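Local coordinates for protein KmHsv2 (Kluyveromyces marxianus, PDB 3VU4) that probably binds phosphoinositides at membranes, as a seven-bladed beta-propeller of the PROPPIN family that includes the autophagy protein Atg18, at residues Y25-D30 with K310-S315; S207-T212 with M246-D251. All blocks are in the same frame, centred on the assembly; numbering follows the deposited sequence.

How the interactions relate
Both contacts are seams between consecutive blades of a seven-bladed propeller. Interaction 1 joins the innermost strands of the first and last blades, and interaction 2, nested within the loop it closes, joins the fifth blade to the sixth. Their centres lie about 12 Å apart, and strand 243-248 brings them into touch. M246 and W248 face the fifth blade, whereas K247 belongs to the seam with the seventh: K247 NZ is hydrogen-bonded to I311 O (2.7 Å) and K247 O to W313 NE1 (3.0 Å). The FRRG motif, implicated in phosphoinositide binding in PROPPINs, begins at the end of strand 230-235 and runs into the turn before strand 243-248.

Interaction 1: residues Y25-D30 with K310-S315; sequences YEFNQD and KIAWIS
Strand 25-27 and strand 310-313, which meet through Y25, F27, K310 and A312, run almost parallel, with 15° between their directions and 8.3 Å between their axes. No backbone hydrogen bond joins them. Each strand pairs within its own sheet, E26 with I35 and A312 with V320, so side chains fill the gap.

K310 does most of this work. Its chain is fully extended beyond CG, which carries the amine across to strand 25-27. There NZ donates to Y25 O at 2.8 Å, with a C=O...N angle of 169°, nearly in line with the carbonyl. The same nitrogen forms a salt bridge to E26 OE2 whose hydrogen bond, at 3.3 Å, is weak. E26 can take part although its CB points away from strand 310-313: a bend at chi2 (56°) turns the carboxylate back. Its other oxygen, OE1, uses the anti lone pair to accept from F27 N at 3.0 Å, which, with the salt bridge on OE2, limits the rotation of the carboxylate.

On its way the lysine chain passes over one face of the Y25 ring. CD lies 4.0 Å from the Y25 ring centroid as a CH-pi contact, and NZ stands over the same ring, 4.8 Å from the centroid, as a cation-pi partner. A long aliphatic chain ending in a charge thus suits both the ring and the two oxygens. F27 takes the apolar share: A312 CB sits over the middle of its ring, 3.6 Å from the centroid, where a methyl fits the flat face, while K310 CB meets the ring edge.

Such packing of one innermost strand on another is characteristic of a beta-propeller, and here it closes the circle between the first and last blades.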
loop_
_atom_site.group_PDB
_atom_site.type_symbol
_atom_site.label_atom_id
_atom_site.label_comp_id
_atom_site.label_asym_id
_atom_site.label_seq_id
_atom_site.Cartn_x
_atom_site.Cartn_y
_atom_site.Cartn_z
ATOM N N TYR A 25 -5.587 -5.710 -8.953
ATOM C CA TYR A 25 -6.023 -4.332 -8.790
ATOM C C TYR A 25 -4.973 -3.622 -7.950
ATOM O O TYR A 25 -4.320 -4.241 -7.116
ATOM C CB TYR A 25 -7.396 -4.269 -8.111
ATOM C CG TYR A 25 -7.460 -4.885 -6.730
ATOM C CD1 TYR A 25 -7.173 -6.240 -6.530
ATOM C CD2 TYR A 25 -7.820 -4.113 -5.618
ATOM C CE1 TYR A 25 -7.236 -6.815 -5.254
ATOM C CE2 TYR A 25 -7.892 -4.675 -4.338
ATOM C CZ TYR A 25 -7.596 -6.022 -4.162
ATOM O OH TYR A 25 -7.646 -6.574 -2.904
ATOM N N GLU A 26 -4.807 -2.327 -8.173
ATOM C CA GLU A 26 -3.800 -1.577 -7.444
ATOM C C GLU A 26 -4.055 -0.080 -7.611
ATOM O O GLU A 26 -4.613 0.346 -8.623
ATOM C CB GLU A 26 -2.419 -1.960 -7.986
ATOM C CG GLU A 26 -1.244 -1.422 -7.205
ATOM C CD GLU A 26 -1.290 -1.829 -5.753
ATOM O OE1 GLU A 26 -2.082 -1.221 -4.997
ATOM O OE2 GLU A 26 -0.547 -2.761 -5.372
ATOM N N PHE A 27 -3.666 0.704 -6.606
ATOM C CA PHE A 27 -3.836 2.157 -6.637
ATOM C C PHE A 27 -2.631 2.795 -7.325
ATOM O O PHE A 27 -1.567 2.180 -7.399
ATOM C CB PHE A 27 -3.912 2.708 -5.212
ATOM C CG PHE A 27 -5.061 2.187 -4.423
ATOM C CD1 PHE A 27 -6.297 2.823 -4.465
ATOM C CD2 PHE A 27 -4.919 1.035 -3.649
ATOM C CE1 PHE A 27 -7.372 2.326 -3.753
ATOM C CE2 PHE A 27 -5.991 0.531 -2.933
ATOM C CZ PHE A 27 -7.221 1.177 -2.986
ATOM N N ASN A 28 -2.786 4.017 -7.831
ATOM C CA ASN A 28 -1.643 4.684 -8.445
ATOM C C ASN A 28 -0.849 5.312 -7.296
ATOM O O ASN A 28 -1.360 5.428 -6.183
ATOM C CB ASN A 28 -2.084 5.733 -9.474
ATOM C CG ASN A 28 -2.778 6.928 -8.854
ATOM O OD1 ASN A 28 -3.084 6.954 -7.652
ATOM N ND2 ASN A 28 -3.043 7.933 -9.685
ATOM N N GLN A 29 0.389 5.710 -7.563
ATOM C CA GLN A 29 1.283 6.263 -6.546
ATOM C C GLN A 29 0.753 7.275 -5.518
ATOM O O GLN A 29 1.271 7.334 -4.409
ATOM C CB GLN A 29 2.529 6.829 -7.223
ATOM C CG GLN A 29 3.283 5.825 -8.117
ATOM C CD GLN A 29 2.483 5.392 -9.343
ATOM O OE1 GLN A 29 1.665 6.148 -9.865
ATOM N NE2 GLN A 29 2.731 4.180 -9.814
ATOM N N ASP A 30 -0.261 8.066 -5.854
ATOM C CA ASP A 30 -0.792 9.031 -4.892
ATOM C C ASP A 30 -2.206 8.663 -4.418
ATOM O O ASP A 30 -2.890 9.467 -3.777
ATOM C CB ASP A 30 -0.796 10.438 -5.499
ATOM C CG ASP A 30 -1.908 10.637 -6.512
ATOM O OD1 ASP A 30 -2.076 9.766 -7.393
ATOM O OD2 ASP A 30 -2.611 11.667 -6.435
ATOM N N LYS A 310 -7.695 -4.191 -0.388
ATOM C CA LYS A 310 -6.609 -3.214 -0.377
ATOM C C LYS A 310 -7.224 -1.929 0.115
ATOM O O LYS A 310 -8.354 -1.604 -0.250
ATOM C CB LYS A 310 -6.016 -3.015 -1.777
ATOM C CG LYS A 310 -5.228 -4.219 -2.230
ATOM C CD LYS A 310 -4.392 -3.980 -3.466
ATOM C CE LYS A 310 -3.633 -5.263 -3.788
ATOM N NZ LYS A 310 -2.799 -5.175 -5.011
ATOM N N ILE A 311 -6.499 -1.208 0.959
ATOM C CA ILE A 311 -7.022 0.040 1.488
ATOM C C ILE A 311 -6.151 1.211 1.070
ATOM O O ILE A 311 -5.011 1.037 0.636
ATOM C CB ILE A 311 -7.145 -0.027 3.029
ATOM C CG1 ILE A 311 -5.769 -0.090 3.685
ATOM C CG2 ILE A 311 -7.908 -1.293 3.427
ATOM C CD1 ILE A 311 -5.820 -0.404 5.170
ATOM N N ALA A 312 -6.703 2.409 1.178
ATOM C CA ALA A 312 -5.964 3.606 0.812
ATOM C C ALA A 312 -6.614 4.825 1.440
ATOM O O ALA A 312 -7.834 5.007 1.359
ATOM C CB ALA A 312 -5.922 3.754 -0.703
ATOM N N TRP A 313 -5.804 5.647 2.094
ATOM C CA TRP A 313 -6.337 6.859 2.699
ATOM C C TRP A 313 -6.512 7.845 1.562
ATOM O O TRP A 313 -5.713 7.872 0.630
ATOM C CB TRP A 313 -5.379 7.428 3.742
ATOM C CG TRP A 313 -5.262 6.585 4.975
ATOM C CD1 TRP A 313 -4.519 5.449 5.129
ATOM C CD2 TRP A 313 -5.882 6.833 6.242
ATOM N NE1 TRP A 313 -4.631 4.980 6.415
ATOM C CE2 TRP A 313 -5.461 5.810 7.119
ATOM C CE3 TRP A 313 -6.746 7.823 6.723
ATOM C CZ2 TRP A 313 -5.878 5.750 8.453
ATOM C CZ3 TRP A 313 -7.159 7.765 8.049
ATOM C CH2 TRP A 313 -6.725 6.733 8.899
ATOM N N ILE A 314 -7.575 8.630 1.617
ATOM C CA ILE A 314 -7.834 9.609 0.574
ATOM C C ILE A 314 -7.794 10.999 1.183
ATOM O O ILE A 314 -8.040 11.992 0.506
ATOM C CB ILE A 314 -9.208 9.372 -0.095
ATOM C CG1 ILE A 314 -10.330 9.460 0.938
ATOM C CG2 ILE A 314 -9.221 8.018 -0.763
ATOM C CD1 ILE A 314 -11.722 9.458 0.326
ATOM N N SER A 315 -7.482 11.052 2.473
ATOM C CA SER A 315 -7.396 12.304 3.204
ATOM C C SER A 315 -6.784 11.993 4.556
ATOM O O SER A 315 -6.296 10.888 4.785
ATOM C CB SER A 315 -8.776 12.905 3.409
ATOM O OG SER A 315 -9.379 12.386 4.575
#

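Interaction 2: residues S207-T212 with M246-D251; sequences SDMVAT and MKWSTD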
loop_
_atom_site.group_PDB
_atom_site.type_symbol
_atom_site.label_atom_id
_atom_site.label_comp_id
_atom_site.label_asym_id
_atom_site.label_seq_id
_atom_site.Cartn_x
_atom_site.Cartn_y
_atom_site.Cartn_z
ATOM N N SER A 207 7.899 9.218 2.461
ATOM C CA SER A 207 8.947 8.198 2.431
ATOM C C SER A 207 9.987 8.401 3.522
ATOM O O SER A 207 11.066 7.819 3.464
ATOM C CB SER A 207 9.650 8.161 1.071
ATOM O OG SER A 207 8.847 7.524 0.095
ATOM N N ASP A 208 9.668 9.226 4.511
ATOM C CA ASP A 208 10.594 9.469 5.604
ATOM C C ASP A 208 10.403 8.444 6.716
ATOM O O ASP A 208 11.193 8.381 7.654
ATOM C CB ASP A 208 10.429 10.890 6.147
ATOM C CG ASP A 208 9.009 11.203 6.542
ATOM O OD1 ASP A 208 8.777 11.534 7.721
ATOM O OD2 ASP A 208 8.116 11.125 5.676
ATOM N N MET A 209 9.351 7.638 6.610
ATOM C CA MET A 209 9.101 6.589 7.599
ATOM C C MET A 209 8.640 5.310 6.912
ATOM O O MET A 209 8.072 5.346 5.817
ATOM C CB MET A 209 8.043 7.029 8.618
ATOM C CG MET A 209 8.503 8.132 9.562
ATOM S SD MET A 209 7.317 8.455 10.892
ATOM C CE MET A 209 5.876 9.173 9.948
ATOM N N VAL A 210 8.899 4.175 7.542
ATOM C CA VAL A 210 8.470 2.904 6.975
ATOM C C VAL A 210 7.867 2.049 8.084
ATOM O O VAL A 210 8.465 1.898 9.145
ATOM C CB VAL A 210 9.638 2.152 6.309
ATOM C CG1 VAL A 210 10.740 1.867 7.325
ATOM C CG2 VAL A 210 9.126 0.871 5.684
ATOM N N ALA A 211 6.668 1.518 7.850
ATOM C CA ALA A 211 6.004 0.683 8.848
ATOM C C ALA A 211 6.209 -0.785 8.495
ATOM O O ALA A 211 6.123 -1.171 7.320
ATOM C CB ALA A 211 4.510 1.008 8.903
ATOM N N THR A 212 6.495 -1.599 9.502
ATOM C CA THR A 212 6.716 -3.023 9.274
ATOM C C THR A 212 5.922 -3.887 10.240
ATOM O O THR A 212 5.497 -3.446 11.307
ATOM C CB THR A 212 8.219 -3.411 9.423
ATOM O OG1 THR A 212 8.606 -3.342 10.802
ATOM C CG2 THR A 212 9.094 -2.469 8.619
ATOM N N MET A 246 -1.939 -2.598 5.074
ATOM C CA MET A 246 -1.552 -1.554 6.008
ATOM C C MET A 246 -1.206 -0.335 5.172
ATOM O O MET A 246 -0.363 -0.414 4.283
ATOM C CB MET A 246 -0.351 -2.049 6.807
ATOM C CG MET A 246 0.329 -1.030 7.654
ATOM S SD MET A 246 1.364 -1.874 8.859
ATOM C CE MET A 246 2.707 -2.462 7.823
ATOM N N LYS A 247 -1.881 0.779 5.450
ATOM C CA LYS A 247 -1.684 2.024 4.706
ATOM C C LYS A 247 -1.619 3.265 5.623
ATOM O O LYS A 247 -2.203 3.279 6.713
ATOM C CB LYS A 247 -2.810 2.162 3.688
ATOM C CG LYS A 247 -2.403 1.956 2.247
ATOM C CD LYS A 247 -1.539 0.732 2.045
ATOM C CE LYS A 247 -1.322 0.458 0.563
ATOM N NZ LYS A 247 -2.586 0.082 -0.154
ATOM N N TRP A 248 -0.906 4.297 5.168
ATOM C CA TRP A 248 -0.703 5.544 5.926
ATOM C C TRP A 248 -1.656 6.669 5.532
ATOM O O TRP A 248 -1.978 6.825 4.355
ATOM C CB TRP A 248 0.716 6.082 5.707
ATOM C CG TRP A 248 1.870 5.292 6.294
ATOM C CD1 TRP A 248 2.499 4.206 5.743
ATOM C CD2 TRP A 248 2.608 5.620 7.481
ATOM N NE1 TRP A 248 3.588 3.849 6.504
ATOM C CE2 TRP A 248 3.678 4.697 7.579
ATOM C CE3 TRP A 248 2.466 6.606 8.471
ATOM C CZ2 TRP A 248 4.614 4.737 8.625
ATOM C CZ3 TRP A 248 3.390 6.646 9.512
ATOM C CH2 TRP A 248 4.452 5.712 9.581
ATOM N N SER A 249 -2.091 7.474 6.496
ATOM C CA SER A 249 -2.971 8.594 6.156
ATOM C C SER A 249 -2.105 9.605 5.400
ATOM O O SER A 249 -0.882 9.596 5.517
ATOM C CB SER A 249 -3.592 9.216 7.412
ATOM O OG SER A 249 -2.602 9.669 8.317
ATOM N N THR A 250 -2.736 10.470 4.619
ATOM C CA THR A 250 -2.003 11.432 3.798
ATOM C C THR A 250 -0.960 12.327 4.476
ATOM O O THR A 250 0.050 12.659 3.858
ATOM C CB THR A 250 -2.981 12.289 2.978
ATOM O OG1 THR A 250 -3.911 12.940 3.851
ATOM C CG2 THR A 250 -3.750 11.405 2.009
ATOM N N ASP A 251 -1.176 12.711 5.731
ATOM C CA ASP A 251 -0.193 13.542 6.434
ATOM C C ASP A 251 0.797 12.699 7.256
ATOM O O ASP A 251 1.669 13.242 7.943
ATOM C CB ASP A 251 -0.895 14.544 7.356
ATOM C CG ASP A 251 -1.746 13.866 8.414
ATOM O OD1 ASP A 251 -1.661 12.624 8.571
ATOM O OD2 ASP A 251 -2.504 14.578 9.097
#
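Face-to-face packing of neighbouring propeller blades is the setting in which W248 meets M209 and A211. Strand 246-248 is the innermost of the sixth blade and strand 209-212 the second of the fifth; they run 159° apart in direction with axes 8.9 Å from each other, and no hydrogen bond crosses between them. W248 points its six-membered ring at the other strand, CG lying anti to the carbonyl carbon (chi1 -69°). W248 CZ2 reaches A211 CB at 3.7 Å, and the backbone N of A211 lies at the ring edge, in its plane. Alanine is small enough to let the indole come this close to the strand. The M209 and W248 side chains cross at about a right angle: M209 CE touches W248 CZ3 at 3.6 Å, and M209 SD lies 5.2 Å from the centroid of the six-membered ring, an oblique Met-aromatic contact. The flexible chain of M246, bent at chi3, brings CE beside A211 O at 3.7 Å. Replacing W248 by an alanine would probably open a gap against M209 and A211 and deprive R202 O of the indole N-H. That bond to R202 ties the indole to strand 198-203, the innermost of the fifth blade, while V222 of strand 219-224 and L255 of strand 254-259 also pack against W248.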